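Colicin-M immunity protein (Escherichia coli, PDB 2XGL) protects Escherichia coli cells that carry the colicin M plasmid against colicin M, the chain here being the periplasmic domain of this immunity protein. Local coordinates at residues E49-S54 with L65-A70; A8-S13 with D57-K62; F20-Y25 with P44-E49; V36-T41 with G75-Y80. All coordinates share one frame; numbering follows the deposited sequence.

Interaction 1: E49-S54 with L65-A70; sequences EKIERS and LVPFKA. With CD (cadmium ion), chain F.
Glu49 and Pro67 meet where the outermost strand 45-48 of the four-stranded antiparallel sheet runs out into a loop beside strand 64-71. The sheet pairing reaches one residue past the strand: Glu49 N donates to Pro67 O at 3.1 Å. Proline has no N-H to give, but its carbonyl still accepts, and its ring offers a compact apolar wall. Glu49 CB lies 3.8 Å from Pro67 CB, and the ring's CG also approaches Lys50 O. Ile51 also touches Asp14 and Arg18 of helix 14-29. Its CG1 is anti to the carbonyl carbon (chi1 -58°), which turns CG2 to Leu65 O at 3.3 Å, while CD1 packs beside Val66 CG2. Bent at chi2 (-96°), the Glu49 side chain crosses the end of Lys69; Lys69 NZ stays 4.4 Å from Glu49 OE2, too far for a direct bond, though its charge may still favour the carboxylate. Glu49 OE2 binds a cadmium ion at 2.5 Å, a site shared with Met78.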
loop_
_atom_site.group_PDB
_atom_site.type_symbol
_atom_site.label_atom_id
_atom_site.label_comp_id
_atom_site.label_asym_id
_atom_site.label_seq_id
_atom_site.Cartn_x
_atom_site.Cartn_y
_atom_site.Cartn_z
ATOM N N GLU A 49 -9.358 2.980 -0.348
ATOM C CA GLU A 49 -10.074 3.511 -1.505
ATOM C C GLU A 49 -10.158 2.406 -2.551
ATOM O O GLU A 49 -9.583 1.332 -2.385
ATOM C CB GLU A 49 -9.321 4.698 -2.094
ATOM C CG GLU A 49 -9.039 5.848 -1.125
ATOM C CD GLU A 49 -10.059 6.954 -1.191
ATOM O OE1 GLU A 49 -11.001 6.860 -2.010
ATOM O OE2 GLU A 49 -9.911 7.928 -0.419
ATOM N N LYS A 50 -10.869 2.681 -3.635
ATOM C CA LYS A 50 -11.014 1.727 -4.722
ATOM C C LYS A 50 -9.671 1.538 -5.419
ATOM O O LYS A 50 -9.033 2.515 -5.810
ATOM C CB LYS A 50 -12.066 2.219 -5.725
ATOM C CG LYS A 50 -12.339 1.253 -6.875
ATOM C CD LYS A 50 -13.531 1.673 -7.734
ATOM C CE LYS A 50 -13.732 0.695 -8.898
ATOM N NZ LYS A 50 -14.888 1.037 -9.772
ATOM N N ILE A 51 -9.240 0.280 -5.546
ATOM C CA ILE A 51 -8.070 -0.079 -6.348
ATOM C C ILE A 51 -8.490 -0.158 -7.810
ATOM O O ILE A 51 -9.302 -1.002 -8.162
ATOM C CB ILE A 51 -7.510 -1.455 -5.948
ATOM C CG1 ILE A 51 -7.138 -1.495 -4.468
ATOM C CG2 ILE A 51 -6.289 -1.803 -6.787
ATOM C CD1 ILE A 51 -6.636 -2.849 -4.037
ATOM N N GLU A 52 -7.959 0.733 -8.647
ATOM C CA GLU A 52 -8.244 0.748 -10.087
ATOM C C GLU A 52 -7.262 -0.147 -10.848
ATOM O O GLU A 52 -6.051 0.019 -10.737
ATOM C CB GLU A 52 -8.172 2.177 -10.651
ATOM C CG GLU A 52 -9.328 3.110 -10.222
ATOM C CD GLU A 52 -9.412 4.421 -11.036
ATOM O OE1 GLU A 52 -9.098 4.421 -12.250
ATOM O OE2 GLU A 52 -9.816 5.456 -10.460
ATOM N N ARG A 53 -7.785 -1.100 -11.615
ATOM C CA ARG A 53 -6.946 -1.945 -12.477
ATOM C C ARG A 53 -7.153 -1.624 -13.949
ATOM O O ARG A 53 -8.208 -1.153 -14.355
ATOM C CB ARG A 53 -7.221 -3.428 -12.232
ATOM C CG ARG A 53 -6.867 -3.859 -10.842
ATOM C CD ARG A 53 -7.022 -5.342 -10.667
ATOM N NE ARG A 53 -7.110 -5.688 -9.246
ATOM C CZ ARG A 53 -6.344 -6.578 -8.624
ATOM N NH1 ARG A 53 -5.409 -7.285 -9.279
ATOM N NH2 ARG A 53 -6.531 -6.790 -7.329
ATOM N N SER A 54 -6.131 -1.898 -14.745
ATOM C CA SER A 54 -6.194 -1.642 -16.174
ATOM C C SER A 54 -7.214 -2.557 -16.835
ATOM O O SER A 54 -7.367 -3.721 -16.464
ATOM C CB SER A 54 -4.826 -1.847 -16.819
ATOM O OG SER A 54 -4.887 -1.544 -18.203
ATOM N N LEU A 65 -1.837 -0.187 -7.687
ATOM C CA LEU A 65 -1.892 1.037 -6.923
ATOM C C LEU A 65 -2.937 0.829 -5.838
ATOM O O LEU A 65 -4.091 0.506 -6.120
ATOM C CB LEU A 65 -2.238 2.220 -7.832
ATOM C CG LEU A 65 -2.195 3.616 -7.212
ATOM C CD1 LEU A 65 -0.765 3.964 -6.815
ATOM C CD2 LEU A 65 -2.760 4.693 -8.159
ATOM N N VAL A 66 -2.511 0.969 -4.588
ATOM C CA VAL A 66 -3.370 0.735 -3.438
ATOM C C VAL A 66 -3.434 2.004 -2.617
ATOM O O VAL A 66 -2.537 2.241 -1.822
ATOM C CB VAL A 66 -2.826 -0.415 -2.585
ATOM C CG1 VAL A 66 -3.684 -0.616 -1.336
ATOM C CG2 VAL A 66 -2.757 -1.705 -3.436
ATOM N N PRO A 67 -4.480 2.832 -2.823
ATOM C CA PRO A 67 -4.678 4.089 -2.103
ATOM C C PRO A 67 -5.352 3.944 -0.729
ATOM O O PRO A 67 -6.275 3.144 -0.555
ATOM C CB PRO A 67 -5.602 4.892 -3.031
ATOM C CG PRO A 67 -5.996 3.992 -4.128
ATOM C CD PRO A 67 -5.554 2.621 -3.807
ATOM N N PHE A 68 -4.903 4.751 0.231
ATOM C CA PHE A 68 -5.487 4.745 1.572
ATOM C C PHE A 68 -5.215 6.028 2.336
ATOM O O PHE A 68 -4.229 6.720 2.083
ATOM C CB PHE A 68 -4.964 3.557 2.381
ATOM C CG PHE A 68 -3.482 3.548 2.577
ATOM C CD1 PHE A 68 -2.923 4.033 3.743
ATOM C CD2 PHE A 68 -2.640 3.029 1.608
ATOM C CE1 PHE A 68 -1.548 4.015 3.948
ATOM C CE2 PHE A 68 -1.253 3.007 1.805
ATOM C CZ PHE A 68 -0.715 3.504 2.986
ATOM N N LYS A 69 -6.110 6.350 3.263
ATOM C CA LYS A 69 -5.860 7.407 4.226
ATOM C C LYS A 69 -5.345 6.764 5.495
ATOM O O LYS A 69 -5.788 5.684 5.868
ATOM C CB LYS A 69 -7.135 8.164 4.563
ATOM C CG LYS A 69 -7.860 8.810 3.399
ATOM C CD LYS A 69 -9.219 9.348 3.886
ATOM C CE LYS A 69 -10.244 9.421 2.770
ATOM N NZ LYS A 69 -11.621 9.562 3.311
ATOM N N ALA A 70 -4.396 7.420 6.143
ATOM C CA ALA A 70 -3.966 7.016 7.463
ATOM C C ALA A 70 -4.289 8.186 8.357
ATOM O O ALA A 70 -3.928 9.311 8.057
ATOM C CB ALA A 70 -2.474 6.705 7.493
HETATM CD CD CD F . -8.678 9.874 -1.278
#

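Interaction 2: A8-S13 with D57-K62; sequences ACYQVS and DVEDEK. With NA (sodium ion), chain I; CD (cadmium ion), chain D.
Tyr10 lays one face of its ring against Glu59, and the pair makes the largest part of the contact between two short 3-10 segments, 9-11 and 58-60. Tyr10 CG sits between its own backbone N and carbonyl carbon (chi1 77°), and this places the ring over the turn across from it. Glu59 CG stands 3.7 Å from the centroid of the Tyr10 ring and only 12° off the normal, a CH-pi contact; Gln11 CG covers the opposite face. Glu59 brings its carboxylate over the phenol end, OE2 4.0 Å from Tyr10 OH, its plane turned 37° from the ring. At the root of the tyrosine, Tyr10 CB packs on Val58 CG1 at 3.8 Å.

Cys9 makes the second point of contact. Its SG lies 3.3 Å from Lys62 O and continues into the disulfide with Cys85. Lys62 turns away and, bent at chi2 and chi4, folds back on its own segment, where Lys62 NZ bonds Asp60 O and forms a salt bridge to Asp60 OD1 at 3.1 Å. Glu61 O binds a sodium ion at 2.7 Å, and Asp57 OD1 a cadmium ion at 2.2 Å.

No hydrogen bond joins the two segments: CH-pi and van der Waals packing hold this surface contact beside the covalent disulfide, which is functionally essential.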
loop_
_atom_site.group_PDB
_atom_site.type_symbol
_atom_site.label_atom_id
_atom_site.label_comp_id
_atom_site.label_asym_id
_atom_site.label_seq_id
_atom_site.Cartn_x
_atom_site.Cartn_y
_atom_site.Cartn_z
ATOM N N ALA A 8 2.003 -12.694 -10.021
ATOM C CA ALA A 8 1.639 -11.621 -10.940
ATOM C C ALA A 8 0.444 -10.863 -10.376
ATOM O O ALA A 8 -0.446 -11.472 -9.800
ATOM C CB ALA A 8 1.310 -12.189 -12.319
ATOM N N CYS A 9 0.415 -9.546 -10.552
ATOM C CA CYS A 9 -0.638 -8.696 -9.995
ATOM C C CYS A 9 -2.055 -9.146 -10.365
ATOM O O CYS A 9 -2.975 -8.967 -9.581
ATOM C CB CYS A 9 -0.420 -7.232 -10.406
ATOM S SG CYS A 9 1.060 -6.411 -9.653
ATOM N N TYR A 10 -2.244 -9.730 -11.541
ATOM C CA TYR A 10 -3.561 -10.244 -11.910
ATOM C C TYR A 10 -3.971 -11.464 -11.099
ATOM O O TYR A 10 -5.136 -11.855 -11.122
ATOM C CB TYR A 10 -3.670 -10.520 -13.412
ATOM C CG TYR A 10 -3.007 -11.774 -13.921
ATOM C CD1 TYR A 10 -3.749 -12.909 -14.212
ATOM C CD2 TYR A 10 -1.654 -11.824 -14.147
ATOM C CE1 TYR A 10 -3.144 -14.067 -14.706
ATOM C CE2 TYR A 10 -1.044 -12.971 -14.640
ATOM C CZ TYR A 10 -1.794 -14.088 -14.914
ATOM O OH TYR A 10 -1.211 -15.235 -15.396
ATOM N N GLN A 11 -3.033 -12.059 -10.378
ATOM C CA GLN A 11 -3.357 -13.150 -9.478
ATOM C C GLN A 11 -3.753 -12.648 -8.095
ATOM O O GLN A 11 -4.316 -13.398 -7.308
ATOM C CB GLN A 11 -2.181 -14.116 -9.356
ATOM C CG GLN A 11 -1.740 -14.709 -10.656
ATOM C CD GLN A 11 -0.635 -15.707 -10.458
ATOM O OE1 GLN A 11 0.516 -15.434 -10.759
ATOM N NE2 GLN A 11 -0.971 -16.859 -9.916
ATOM N N VAL A 12 -3.455 -11.384 -7.807
ATOM C CA VAL A 12 -3.637 -10.835 -6.470
ATOM C C VAL A 12 -4.988 -10.154 -6.366
ATOM O O VAL A 12 -5.277 -9.251 -7.135
ATOM C CB VAL A 12 -2.527 -9.835 -6.137
ATOM C CG1 VAL A 12 -2.759 -9.193 -4.778
ATOM C CG2 VAL A 12 -1.182 -10.539 -6.181
ATOM N N SER A 13 -5.812 -10.602 -5.421
ATOM C CA SER A 13 -7.086 -9.954 -5.138
ATOM C C SER A 13 -6.854 -8.619 -4.425
ATOM O O SER A 13 -5.780 -8.383 -3.872
ATOM C CB SER A 13 -7.965 -10.853 -4.254
ATOM O OG SER A 13 -7.544 -10.844 -2.892
ATOM N N ASP A 57 -4.318 -5.321 -21.171
ATOM C CA ASP A 57 -3.014 -5.925 -20.828
ATOM C C ASP A 57 -2.981 -6.398 -19.382
ATOM O O ASP A 57 -2.007 -6.163 -18.661
ATOM C CB ASP A 57 -1.860 -4.945 -21.101
ATOM C CG ASP A 57 -1.716 -4.605 -22.572
ATOM O OD1 ASP A 57 -1.918 -5.488 -23.426
ATOM O OD2 ASP A 57 -1.384 -3.445 -22.875
ATOM N N VAL A 58 -4.058 -7.059 -18.973
ATOM C CA VAL A 58 -4.264 -7.425 -17.580
ATOM C C VAL A 58 -3.144 -8.334 -17.052
ATOM O O VAL A 58 -2.626 -8.104 -15.968
ATOM C CB VAL A 58 -5.651 -8.087 -17.370
ATOM C CG1 VAL A 58 -5.755 -8.680 -15.991
ATOM C CG2 VAL A 58 -6.755 -7.065 -17.581
ATOM N N GLU A 59 -2.749 -9.337 -17.828
ATOM C CA GLU A 59 -1.687 -10.254 -17.405
ATOM C C GLU A 59 -0.287 -9.624 -17.345
ATOM O O GLU A 59 0.634 -10.233 -16.812
ATOM C CB GLU A 59 -1.649 -11.496 -18.308
ATOM C CG GLU A 59 -2.808 -12.480 -18.072
ATOM C CD GLU A 59 -2.708 -13.758 -18.923
ATOM O OE1 GLU A 59 -1.876 -13.801 -19.864
ATOM O OE2 GLU A 59 -3.463 -14.724 -18.648
ATOM N N ASP A 60 -0.138 -8.418 -17.891
ATOM C CA ASP A 60 1.144 -7.737 -17.958
ATOM C C ASP A 60 1.355 -6.701 -16.866
ATOM O O ASP A 60 2.454 -6.214 -16.713
ATOM C CB ASP A 60 1.279 -7.044 -19.315
ATOM C CG ASP A 60 2.691 -6.544 -19.586
ATOM O OD1 ASP A 60 3.612 -7.361 -19.773
ATOM O OD2 ASP A 60 2.869 -5.322 -19.620
ATOM N N GLU A 61 0.316 -6.342 -16.117
ATOM C CA GLU A 61 0.468 -5.290 -15.109
ATOM C C GLU A 61 1.504 -5.720 -14.064
ATOM O O GLU A 61 1.488 -6.857 -13.591
ATOM C CB GLU A 61 -0.880 -4.894 -14.481
ATOM C CG GLU A 61 -0.768 -3.694 -13.524
ATOM C CD GLU A 61 -1.942 -2.693 -13.598
ATOM O OE1 GLU A 61 -3.122 -3.119 -13.742
ATOM O OE2 GLU A 61 -1.674 -1.468 -13.480
ATOM N N LYS A 62 2.438 -4.825 -13.755
ATOM C CA LYS A 62 3.535 -5.131 -12.833
ATOM C C LYS A 62 3.344 -4.518 -11.452
ATOM O O LYS A 62 3.934 -4.983 -10.480
ATOM C CB LYS A 62 4.875 -4.695 -13.427
ATOM C CG LYS A 62 5.246 -5.387 -14.745
ATOM C CD LYS A 62 5.378 -6.893 -14.582
ATOM C CE LYS A 62 5.936 -7.580 -15.814
ATOM N NZ LYS A 62 4.952 -7.697 -16.945
HETATM NA NA NA I . 3.058 -8.718 -12.488
HETATM CD CD CD D . -1.628 -4.650 -25.444
#

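Interaction 3: F20-Y25 with P44-E49; sequences FVKNDY and PKITWE. With CD (cadmium ion), chain F.
Val21, Lys22 and Tyr25 are the residues of helix 14-29 that reach strand 45-48, the edge strand beneath it. Val21, a small branched side chain suited to a buried helix face, brings CG1 to Trp48 CZ3 at 4.4 Å, approaching the indole at its edge. Lys22 follows on the more exposed flank. Its CB meets the same indole edge, 3.7 Å from Trp48 CH2, and the lysine and tryptophan side chains cross at about a right angle. The extended lysine chain thus spends its methylenes on apolar contact, with Lys22 CG 4.3 Å from Ile46 CD1. One face of the indole is covered by Ile46 CG2 from its own strand.

A turn later comes Tyr25, with CG anti to the backbone N (chi1 168°), which sends the ring down toward the sheet. Ile46 CD1 slides past Tyr25 CD2 at 3.9 Å, and Pro44 CG lies at the ring edge, 3.7 Å from Tyr25 OH. The same ring meets Phe68 and Tyr79 edge-to-face.

The helix segment and strand segment run nearly antiparallel, at 153°, with axes 11.1 Å apart. Apolar packing without a hydrogen bond between them is characteristic of a helix packed along one face of an antiparallel sheet, here in the YebF/Cmi domain.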
loop_
_atom_site.group_PDB
_atom_site.type_symbol
_atom_site.label_atom_id
_atom_site.label_comp_id
_atom_site.label_asym_id
_atom_site.label_seq_id
_atom_site.Cartn_x
_atom_site.Cartn_y
_atom_site.Cartn_z
ATOM N N PHE A 20 -1.193 -6.834 2.322
ATOM C CA PHE A 20 0.249 -6.686 2.146
ATOM C C PHE A 20 0.681 -5.231 2.363
ATOM O O PHE A 20 1.619 -4.960 3.104
ATOM C CB PHE A 20 0.627 -7.149 0.747
ATOM C CG PHE A 20 2.092 -7.347 0.544
ATOM C CD1 PHE A 20 2.655 -8.604 0.660
ATOM C CD2 PHE A 20 2.905 -6.279 0.217
ATOM C CE1 PHE A 20 4.004 -8.790 0.476
ATOM C CE2 PHE A 20 4.256 -6.453 0.022
ATOM C CZ PHE A 20 4.811 -7.711 0.157
ATOM N N VAL A 21 -0.009 -4.300 1.718
ATOM C CA VAL A 21 0.316 -2.890 1.844
ATOM C C VAL A 21 0.151 -2.407 3.289
ATOM O O VAL A 21 0.987 -1.660 3.806
ATOM C CB VAL A 21 -0.530 -2.042 0.882
ATOM C CG1 VAL A 21 -0.413 -0.551 1.206
ATOM C CG2 VAL A 21 -0.102 -2.312 -0.560
ATOM N N LYS A 22 -0.920 -2.854 3.939
ATOM C CA LYS A 22 -1.166 -2.535 5.345
ATOM C C LYS A 22 -0.051 -3.052 6.235
ATOM O O LYS A 22 0.544 -2.294 6.984
ATOM C CB LYS A 22 -2.492 -3.123 5.807
ATOM C CG LYS A 22 -2.754 -2.965 7.289
ATOM C CD LYS A 22 -4.239 -2.983 7.584
ATOM C CE LYS A 22 -4.517 -2.948 9.069
ATOM N NZ LYS A 22 -5.948 -2.635 9.327
ATOM N N ASN A 23 0.234 -4.340 6.146
ATOM C CA ASN A 23 1.304 -4.931 6.949
ATOM C C ASN A 23 2.622 -4.218 6.696
ATOM O O ASN A 23 3.349 -3.919 7.634
ATOM C CB ASN A 23 1.441 -6.440 6.688
ATOM C CG ASN A 23 2.690 -7.035 7.338
ATOM O OD1 ASN A 23 3.804 -6.958 6.790
ATOM N ND2 ASN A 23 2.510 -7.628 8.522
ATOM N N ASP A 24 2.904 -3.913 5.431
ATOM C CA ASP A 24 4.159 -3.272 5.054
ATOM C C ASP A 24 4.252 -1.839 5.569
ATOM O O ASP A 24 5.252 -1.460 6.178
ATOM C CB ASP A 24 4.304 -3.267 3.547
ATOM C CG ASP A 24 5.592 -2.643 3.102
ATOM O OD1 ASP A 24 6.600 -3.367 3.031
ATOM O OD2 ASP A 24 5.600 -1.425 2.834
ATOM N N TYR A 25 3.209 -1.046 5.321
ATOM C CA TYR A 25 3.177 0.346 5.766
ATOM C C TYR A 25 3.293 0.481 7.288
ATOM O O TYR A 25 4.041 1.319 7.777
ATOM C CB TYR A 25 1.898 1.029 5.271
ATOM C CG TYR A 25 1.615 2.367 5.905
ATOM C CD1 TYR A 25 2.274 3.507 5.486
ATOM C CD2 TYR A 25 0.661 2.491 6.903
ATOM C CE1 TYR A 25 1.997 4.737 6.053
ATOM C CE2 TYR A 25 0.386 3.708 7.478
ATOM C CZ TYR A 25 1.056 4.823 7.057
ATOM O OH TYR A 25 0.767 6.028 7.660
ATOM N N PRO A 44 -1.570 4.419 12.839
ATOM C CA PRO A 44 -2.755 5.150 12.424
ATOM C C PRO A 44 -3.907 4.204 12.130
ATOM O O PRO A 44 -3.686 3.014 11.959
ATOM C CB PRO A 44 -2.311 5.847 11.123
ATOM C CG PRO A 44 -0.904 5.421 10.864
ATOM C CD PRO A 44 -0.612 4.258 11.737
ATOM N N LYS A 45 -5.124 4.743 12.088
ATOM C CA LYS A 45 -6.261 4.026 11.525
ATOM C C LYS A 45 -6.249 4.171 9.996
ATOM O O LYS A 45 -5.985 5.258 9.466
ATOM C CB LYS A 45 -7.575 4.560 12.080
ATOM C CG LYS A 45 -8.806 3.965 11.397
ATOM C CD LYS A 45 -10.082 4.681 11.800
ATOM C CE LYS A 45 -11.303 4.098 11.078
ATOM N NZ LYS A 45 -11.430 2.619 11.272
ATOM N N ILE A 46 -6.553 3.082 9.297
ATOM C CA ILE A 46 -6.438 3.049 7.844
ATOM C C ILE A 46 -7.793 2.837 7.187
ATOM O O ILE A 46 -8.550 1.980 7.613
ATOM C CB ILE A 46 -5.444 1.965 7.419
ATOM C CG1 ILE A 46 -4.067 2.306 7.992
ATOM C CG2 ILE A 46 -5.385 1.846 5.916
ATOM C CD1 ILE A 46 -3.009 1.361 7.617
ATOM N N THR A 47 -8.117 3.656 6.186
ATOM C CA THR A 47 -9.324 3.446 5.397
ATOM C C THR A 47 -8.963 3.400 3.917
ATOM O O THR A 47 -8.263 4.264 3.425
ATOM C CB THR A 47 -10.443 4.494 5.700
ATOM O OG1 THR A 47 -10.216 5.711 4.979
ATOM C CG2 THR A 47 -10.523 4.796 7.199
ATOM N N TRP A 48 -9.441 2.365 3.231
ATOM C CA TRP A 48 -9.056 2.064 1.858
ATOM C C TRP A 48 -9.924 2.778 0.841
ATOM O O TRP A 48 -11.071 3.124 1.121
ATOM C CB TRP A 48 -9.176 0.560 1.607
ATOM C CG TRP A 48 -8.419 -0.277 2.578
ATOM C CD1 TRP A 48 -8.934 -1.019 3.591
ATOM C CD2 TRP A 48 -7.001 -0.451 2.633
ATOM N NE1 TRP A 48 -7.927 -1.660 4.271
ATOM C CE2 TRP A 48 -6.731 -1.327 3.705
ATOM C CE3 TRP A 48 -5.934 0.043 1.877
ATOM C CZ2 TRP A 48 -5.447 -1.711 4.044
ATOM C CZ3 TRP A 48 -4.652 -0.350 2.209
ATOM C CH2 TRP A 48 -4.417 -1.218 3.282
ATOM N N GLU A 49 -9.358 2.980 -0.348
ATOM C CA GLU A 49 -10.074 3.511 -1.505
ATOM C C GLU A 49 -10.158 2.406 -2.551
ATOM O O GLU A 49 -9.583 1.332 -2.385
ATOM C CB GLU A 49 -9.321 4.698 -2.094
ATOM C CG GLU A 49 -9.039 5.848 -1.125
ATOM C CD GLU A 49 -10.059 6.954 -1.191
ATOM O OE1 GLU A 49 -11.001 6.860 -2.010
ATOM O OE2 GLU A 49 -9.911 7.928 -0.419
HETATM CD CD CD F . -8.678 9.874 -1.278
#

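Interaction 4: V36-T41 with G75-Y80; sequences VQLLGT and GKRMYY
Leu38 and Leu39, at the C-terminal end of helix 33-39, pack against the start of strand 76-84 in the antiparallel sheet of this YebF/Cmi domain. The two leucines work on different parts of the strand. Leu38 points at Arg77 and the two side chains cross at about a right angle, so that Leu38 CD2 touches Arg77 CD at 3.7 Å. Arginine suits this partly exposed position because its methylenes give an apolar flank while its guanidinium continues past the leucine to the ring of Tyr79, with NH1 over one face, offset toward the rim.

Leu39 is the more buried of the pair. Its CG is anti to the carbonyl carbon (chi1 -56°), and its two methyls divide the work: Leu39 CD2 rests on the backbone of Gly75, 3.5 Å from Gly75 O, and reaches Arg77 CB at 4.1 Å, while Leu39 CD1 touches Tyr79 OH at 4.0 Å. Leucine and tyrosine come from opposite directions here. Tyr79 OH is hydrogen-bonded to Asp35 OD2, and the same leucine also touches Tyr25, Met29 and Pro44.

Glycine fits both backbone positions where the chain is closest or turns. Gly40 leaves the helix with a positive phi of 71°, favourable to glycine. Gly75, with no side chain, brings its CA within 3.5 Å of Leu38 O in a CA-H...O contact.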
loop_
_atom_site.group_PDB
_atom_site.type_symbol
_atom_site.label_atom_id
_atom_site.label_comp_id
_atom_site.label_asym_id
_atom_site.label_seq_id
_atom_site.Cartn_x
_atom_site.Cartn_y
_atom_site.Cartn_z
ATOM N N VAL A 36 5.302 9.930 11.442
ATOM C CA VAL A 36 4.821 9.648 12.794
ATOM C C VAL A 36 4.514 10.948 13.528
ATOM O O VAL A 36 3.482 11.073 14.183
ATOM C CB VAL A 36 5.839 8.807 13.611
ATOM C CG1 VAL A 36 5.439 8.741 15.091
ATOM C CG2 VAL A 36 5.955 7.419 13.028
ATOM N N GLN A 37 5.419 11.915 13.416
ATOM C CA GLN A 37 5.195 13.248 13.990
ATOM C C GLN A 37 3.972 13.905 13.379
ATOM O O GLN A 37 3.224 14.590 14.071
ATOM C CB GLN A 37 6.425 14.155 13.811
ATOM C CG GLN A 37 7.444 14.010 14.946
ATOM C CD GLN A 37 8.806 14.634 14.626
ATOM O OE1 GLN A 37 9.501 14.208 13.695
ATOM N NE2 GLN A 37 9.196 15.639 15.413
ATOM N N LEU A 38 3.777 13.682 12.082
ATOM C CA LEU A 38 2.649 14.262 11.351
ATOM C C LEU A 38 1.309 13.700 11.823
ATOM O O LEU A 38 0.388 14.459 12.120
ATOM C CB LEU A 38 2.798 14.031 9.841
ATOM C CG LEU A 38 1.857 14.857 8.955
ATOM C CD1 LEU A 38 2.509 16.182 8.591
ATOM C CD2 LEU A 38 1.471 14.099 7.704
ATOM N N LEU A 39 1.206 12.382 11.894
ATOM C CA LEU A 39 -0.028 11.746 12.327
ATOM C C LEU A 39 -0.112 11.654 13.841
ATOM O O LEU A 39 -1.194 11.423 14.385
ATOM C CB LEU A 39 -0.152 10.339 11.732
ATOM C CG LEU A 39 -0.072 10.234 10.205
ATOM C CD1 LEU A 39 -0.177 8.797 9.768
ATOM C CD2 LEU A 39 -1.143 11.074 9.523
ATOM N N GLY A 40 1.020 11.814 14.524
ATOM C CA GLY A 40 1.064 11.712 15.978
ATOM C C GLY A 40 0.882 10.305 16.527
ATOM O O GLY A 40 0.490 10.130 17.663
ATOM N N THR A 41 1.176 9.290 15.733
ATOM C CA THR A 41 1.037 7.900 16.186
ATOM C C THR A 41 1.846 6.976 15.275
ATOM O O THR A 41 1.982 7.249 14.085
ATOM C CB THR A 41 -0.454 7.461 16.204
ATOM O OG1 THR A 41 -0.574 6.135 16.733
ATOM C CG2 THR A 41 -1.075 7.510 14.799
ATOM N N GLY A 75 -3.058 14.189 12.731
ATOM C CA GLY A 75 -3.027 14.284 11.277
ATOM C C GLY A 75 -3.782 13.190 10.533
ATOM O O GLY A 75 -4.113 12.143 11.090
ATOM N N LYS A 76 -4.082 13.485 9.273
ATOM C CA LYS A 76 -4.701 12.554 8.351
ATOM C C LYS A 76 -4.077 12.834 7.007
ATOM O O LYS A 76 -3.894 13.995 6.616
ATOM C CB LYS A 76 -6.216 12.743 8.267
ATOM C CG LYS A 76 -6.938 11.569 7.638
ATOM C CD LYS A 76 -8.221 11.986 6.926
ATOM C CE LYS A 76 -9.232 12.599 7.862
ATOM N NZ LYS A 76 -10.485 12.949 7.140
ATOM N N ARG A 77 -3.736 11.773 6.299
ATOM C CA ARG A 77 -2.937 11.911 5.100
ATOM C C ARG A 77 -3.250 10.808 4.115
ATOM O O ARG A 77 -3.376 9.645 4.474
ATOM C CB ARG A 77 -1.451 11.884 5.472
ATOM C CG ARG A 77 -0.491 12.166 4.311
ATOM C CD ARG A 77 0.969 11.898 4.714
ATOM N NE ARG A 77 1.914 12.067 3.603
ATOM C CZ ARG A 77 2.018 11.238 2.563
ATOM N NH1 ARG A 77 1.238 10.163 2.467
ATOM N NH2 ARG A 77 2.908 11.476 1.600
ATOM N N MET A 78 -3.346 11.195 2.862
ATOM C CA MET A 78 -3.575 10.283 1.761
ATOM C C MET A 78 -2.250 9.630 1.312
ATOM O O MET A 78 -1.237 10.308 1.191
ATOM C CB MET A 78 -4.195 11.086 0.621
ATOM C CG MET A 78 -4.782 10.267 -0.491
ATOM S SD MET A 78 -6.109 9.185 0.059
ATOM C CE MET A 78 -6.026 7.982 -1.264
ATOM N N TYR A 79 -2.269 8.322 1.071
ATOM C CA TYR A 79 -1.090 7.565 0.641
ATOM C C TYR A 79 -1.409 6.758 -0.612
ATOM O O TYR A 79 -2.496 6.174 -0.728
ATOM C CB TYR A 79 -0.668 6.559 1.707
ATOM C CG TYR A 79 0.017 7.107 2.929
ATOM C CD1 TYR A 79 1.390 7.236 2.978
ATOM C CD2 TYR A 79 -0.710 7.436 4.066
ATOM C CE1 TYR A 79 2.025 7.716 4.110
ATOM C CE2 TYR A 79 -0.087 7.910 5.206
ATOM C CZ TYR A 79 1.280 8.049 5.225
ATOM O OH TYR A 79 1.902 8.529 6.362
ATOM N N TYR A 80 -0.439 6.677 -1.518
ATOM C CA TYR A 80 -0.570 5.883 -2.728
ATOM C C TYR A 80 0.478 4.775 -2.713
ATOM O O TYR A 80 1.634 4.982 -3.109
ATOM C CB TYR A 80 -0.433 6.791 -3.950
ATOM C CG TYR A 80 -1.452 7.915 -3.939
ATOM C CD1 TYR A 80 -2.677 7.778 -4.575
ATOM C CD2 TYR A 80 -1.197 9.110 -3.255
ATOM C CE1 TYR A 80 -3.616 8.806 -4.550
ATOM C CE2 TYR A 80 -2.123 10.141 -3.215
ATOM C CZ TYR A 80 -3.333 9.982 -3.860
ATOM O OH TYR A 80 -4.261 11.006 -3.828
#

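Overall arrangement
From the N terminus, segment 8-13 enters helix 14-29 and later meets 57-62, closing the long loop of interaction 2. Interaction 3 lies wholly within that loop, joining the helix to strand 45-48. Interaction 1 starts where interaction 3 ends, sharing Glu49, and closes a short loop onto strand 64-71; it crosses interaction 2, and Arg53 NH2 is hydrogen-bonded to Val12 O between them. Interaction 4 spans interaction 1 and crosses both interactions 2 and 3, bringing helix 33-39 to strand 76-84. Interactions 1, 3 and 4 converge on one sheet, with Tyr25 and Tyr79 probably hydrogen-bonded through their hydroxyls, whereas interactions 2 and 4 lie about 30 Å apart between centres.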